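Local coordinates for capsid (Human calicivirus NLV/Boxer/2001/US, PDB 4RDL), which forms the protruding part of the norovirus capsid, where its dimer binds histo-blood group antigens such as the Lewis y tetrasaccharide, probably as host attachment factors, at residues N26-M31 with K228-L233. Numbering follows the deposited sequence.
Sequences NSRVPM and KVPCTL
Ser-27, Arg-28 and Asn-26 hand polar groups across to the backbone of strand 228-231 and the turn after it. Ser-27 OG gives a short bond of 2.6 Å to Leu-233 O, meeting it nearly end-on, and also takes a hydrogen from a water that is held in turn by Thr-232 N. The guanidinium of Arg-28 lies edge-on to Pro-230 O, with NH1 3.0 Å away and the oxygen in its plane; the bend at chi3 (75°) swings the group over to it. NH1 also bonds to Leu-185 O, NE forms a salt bridge with Asp-109, and Phe-48 adds a cation-pi contact. Asn-26 ND2 reaches Val-229 O at 3.1 Å from above the carbonyl plane, while Asn-26 OD1 accepts from Arg-28 N at 2.9 Å, closing an Asx turn.

Sulfur takes part too: Ser-27 N donates a long, nearly straight hydrogen bond to Cys-231 SG (3.5 Å, 173°). Apolar packing is lighter, with Val-29 CG2 and Val-229 CG1 meeting tip to tip at 4.1 Å.

This buried contact fastens a loop shaped by an Asx turn at Asn-26 to the antiparallel sheet containing strands 35-38, 213-220 and 228-231, joining P1-subdomain pieces from either side of the P2 insertion.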
ATOM      1  N   ASN A  26      -6.405  -4.872   2.907  1.00  8.46           N
ATOM      2  CA  ASN A  26      -6.122  -6.278   3.129  1.00  8.36           C
ATOM      3  C   ASN A  26      -4.626  -6.403   3.459  1.00  8.33           C
ATOM      4  O   ASN A  26      -3.813  -5.588   3.010  1.00  8.97           O
ATOM      5  CB  ASN A  26      -6.468  -7.047   1.840  1.00  8.87           C
ATOM      6  CG  ASN A  26      -6.713  -8.530   2.061  1.00  8.70           C
ATOM      7  OD1 ASN A  26      -5.783  -9.313   2.267  1.00  9.39           O
ATOM      8  ND2 ASN A  26      -7.979  -8.932   1.970  1.00  9.42           N
ATOM      9  N   SER A  27      -4.249  -7.416   4.231  1.00  8.11           N
ATOM     10  CA  SER A  27      -2.829  -7.637   4.528  1.00  8.08           C
ATOM     11  C   SER A  27      -2.147  -8.660   3.617  1.00  8.03           C
ATOM     12  O   SER A  27      -0.925  -8.847   3.703  1.00  9.73           O
ATOM     13  CB  SER A  27      -2.642  -8.029   5.995  1.00  9.21           C
ATOM     14  OG  SER A  27      -3.509  -9.104   6.328  1.00 10.44           O
ATOM     15  N   ARG A  28      -2.913  -9.300   2.733  1.00  8.18           N
ATOM     16  CA  ARG A  28      -2.355 -10.294   1.804  1.00  8.32           C
ATOM     17  C   ARG A  28      -2.296  -9.820   0.350  1.00  9.09           C
ATOM     18  O   ARG A  28      -1.538 -10.366  -0.452  1.00  9.63           O
ATOM     19  CB  ARG A  28      -3.147 -11.596   1.886  1.00  9.46           C
ATOM     20  CG  ARG A  28      -3.021 -12.284   3.229  1.00  9.96           C
ATOM     21  CD  ARG A  28      -3.829 -13.568   3.256  1.00 10.75           C
ATOM     22  NE  ARG A  28      -3.196 -14.637   2.500  1.00 10.11           N
ATOM     23  CZ  ARG A  28      -3.842 -15.695   2.018  1.00 10.59           C
ATOM     24  NH1 ARG A  28      -5.164 -15.796   2.170  1.00 11.58           N
ATOM     25  NH2 ARG A  28      -3.168 -16.646   1.382  1.00 12.01           N
ATOM     26  N   VAL A  29      -3.126  -8.835   0.005  1.00  9.43           N
ATOM     27  CA  VAL A  29      -3.023  -8.116  -1.267  1.00  9.44           C
ATOM     28  C   VAL A  29      -3.251  -6.640  -0.961  1.00  9.24           C
ATOM     29  O   VAL A  29      -3.923  -6.313   0.019  1.00  9.80           O
ATOM     30  CB  VAL A  29      -4.072  -8.589  -2.304  1.00  9.55           C
ATOM     31  CG1 VAL A  29      -3.745  -9.994  -2.805  1.00 11.97           C
ATOM     32  CG2 VAL A  29      -5.472  -8.537  -1.712  1.00 10.49           C
ATOM     33  N   PRO A  30      -2.664  -5.738  -1.761  1.00  9.78           N
ATOM     34  CA  PRO A  30      -2.881  -4.307  -1.524  1.00  9.78           C
ATOM     35  C   PRO A  30      -4.202  -3.855  -2.147  1.00 10.45           C
ATOM     36  O   PRO A  30      -4.244  -3.326  -3.263  1.00 14.55           O
ATOM     37  CB  PRO A  30      -1.669  -3.661  -2.199  1.00 11.32           C
ATOM     38  CG  PRO A  30      -1.371  -4.590  -3.330  1.00 11.43           C
ATOM     39  CD  PRO A  30      -1.641  -5.979  -2.799  1.00 11.14           C
ATOM     40  N   MET A  31      -5.285  -4.097  -1.412  1.00 10.66           N
ATOM     41  CA  MET A  31      -6.638  -3.783  -1.850  1.00 10.27           C
ATOM     42  C   MET A  31      -7.428  -3.366  -0.637  1.00  9.51           C
ATOM     43  O   MET A  31      -7.257  -3.934   0.440  1.00 11.22           O
ATOM     44  CB  MET A  31      -7.333  -5.014  -2.439  1.00 12.42           C
ATOM     45  CG  MET A  31      -6.716  -5.593  -3.681  1.00 19.50           C
ATOM     46  SD  MET A  31      -6.768  -4.463  -5.074  1.00 19.55           S
ATOM     47  CE  MET A  31      -8.459  -3.939  -5.083  1.00 21.78           C
ATOM     48  N   LYS A 228     -12.125 -13.560  -3.833  1.00 12.17           N
ATOM     49  CA  LYS A 228     -12.365 -12.977  -2.523  1.00 11.30           C
ATOM     50  C   LYS A 228     -11.213 -13.397  -1.619  1.00 11.63           C
ATOM     51  O   LYS A 228     -11.168 -14.532  -1.148  1.00 14.29           O
ATOM     52  CB  LYS A 228     -13.717 -13.451  -1.962  1.00 12.98           C
ATOM     53  CG  LYS A 228     -14.087 -12.860  -0.595  1.00 15.72           C
ATOM     54  CD  LYS A 228     -15.453 -13.351  -0.102  1.00 18.66           C
ATOM     55  CE  LYS A 228     -16.588 -12.812  -0.959  1.00 19.88           C
ATOM     56  NZ  LYS A 228     -16.936 -11.394  -0.641  1.00 23.16           N
ATOM     57  N   VAL A 229     -10.266 -12.486  -1.406  1.00 10.40           N
ATOM     58  CA  VAL A 229      -9.068 -12.799  -0.634  1.00 10.47           C
ATOM     59  C   VAL A 229      -9.298 -12.541   0.850  1.00 10.02           C
ATOM     60  O   VAL A 229      -9.607 -11.420   1.247  1.00 10.09           O
ATOM     61  CB  VAL A 229      -7.857 -11.973  -1.108  1.00 10.18           C
ATOM     62  CG1 VAL A 229      -6.661 -12.166  -0.161  1.00 10.97           C
ATOM     63  CG2 VAL A 229      -7.489 -12.342  -2.542  1.00 10.67           C
ATOM     64  N   PRO A 230      -9.178 -13.596   1.671  1.00  9.90           N
ATOM     65  CA  PRO A 230      -9.349 -13.480   3.123  1.00  9.81           C
ATOM     66  C   PRO A 230      -8.012 -13.211   3.814  1.00  9.11           C
ATOM     67  O   PRO A 230      -6.987 -13.757   3.399  1.00 10.69           O
ATOM     68  CB  PRO A 230      -9.852 -14.865   3.506  1.00 11.25           C
ATOM     69  CG  PRO A 230      -9.099 -15.775   2.555  1.00 11.93           C
ATOM     70  CD  PRO A 230      -8.971 -14.996   1.250  1.00 11.04           C
ATOM     71  N   CYS A 231      -8.024 -12.373   4.849  1.00  9.31           N
ATOM     72  CA  CYS A 231      -6.854 -12.162   5.695  1.00  9.60           C
ATOM     73  C   CYS A 231      -7.322 -12.050   7.151  1.00  9.06           C
ATOM     74  O   CYS A 231      -8.512 -11.854   7.410  1.00  9.54           O
ATOM     75  CB  CYS A 231      -6.064 -10.919   5.261  1.00 10.87           C
ATOM     76  SG  CYS A 231      -6.866  -9.353   5.623  1.00 10.06           S
ATOM     77  N   THR A 232      -6.408 -12.208   8.098  1.00  9.78           N
ATOM     78  CA  THR A 232      -6.806 -12.222   9.504  1.00 10.01           C
ATOM     79  C   THR A 232      -6.639 -10.876  10.224  1.00  9.88           C
ATOM     80  O   THR A 232      -7.127 -10.703  11.337  1.00 12.10           O
ATOM     81  CB  THR A 232      -6.146 -13.387  10.280  1.00 12.21           C
ATOM     82  OG1 THR A 232      -4.776 -13.530   9.879  1.00 14.18           O
ATOM     83  CG2 THR A 232      -6.883 -14.706   9.998  1.00 13.27           C
ATOM     84  N   LEU A 233      -5.966  -9.919   9.583  1.00 10.23           N
ATOM     85  CA  LEU A 233      -5.923  -8.541  10.092  1.00 10.75           C
ATOM     86  C   LEU A 233      -5.798  -7.534   8.955  1.00 10.21           C
ATOM     87  O   LEU A 233      -5.084  -7.781   7.983  1.00 11.75           O
ATOM     88  CB  LEU A 233      -4.720  -8.322  11.014  1.00 12.86           C
ATOM     89  CG  LEU A 233      -4.669  -8.892  12.426  1.00 13.99           C
ATOM     90  CD1 LEU A 233      -3.295  -8.622  13.052  1.00 14.14           C
ATOM     91  CD2 LEU A 233      -5.801  -8.314  13.284  1.00 13.37           C
TER
HETATM   92  O   HOH W   1      -3.509 -12.054   7.275  1.00 16.64           O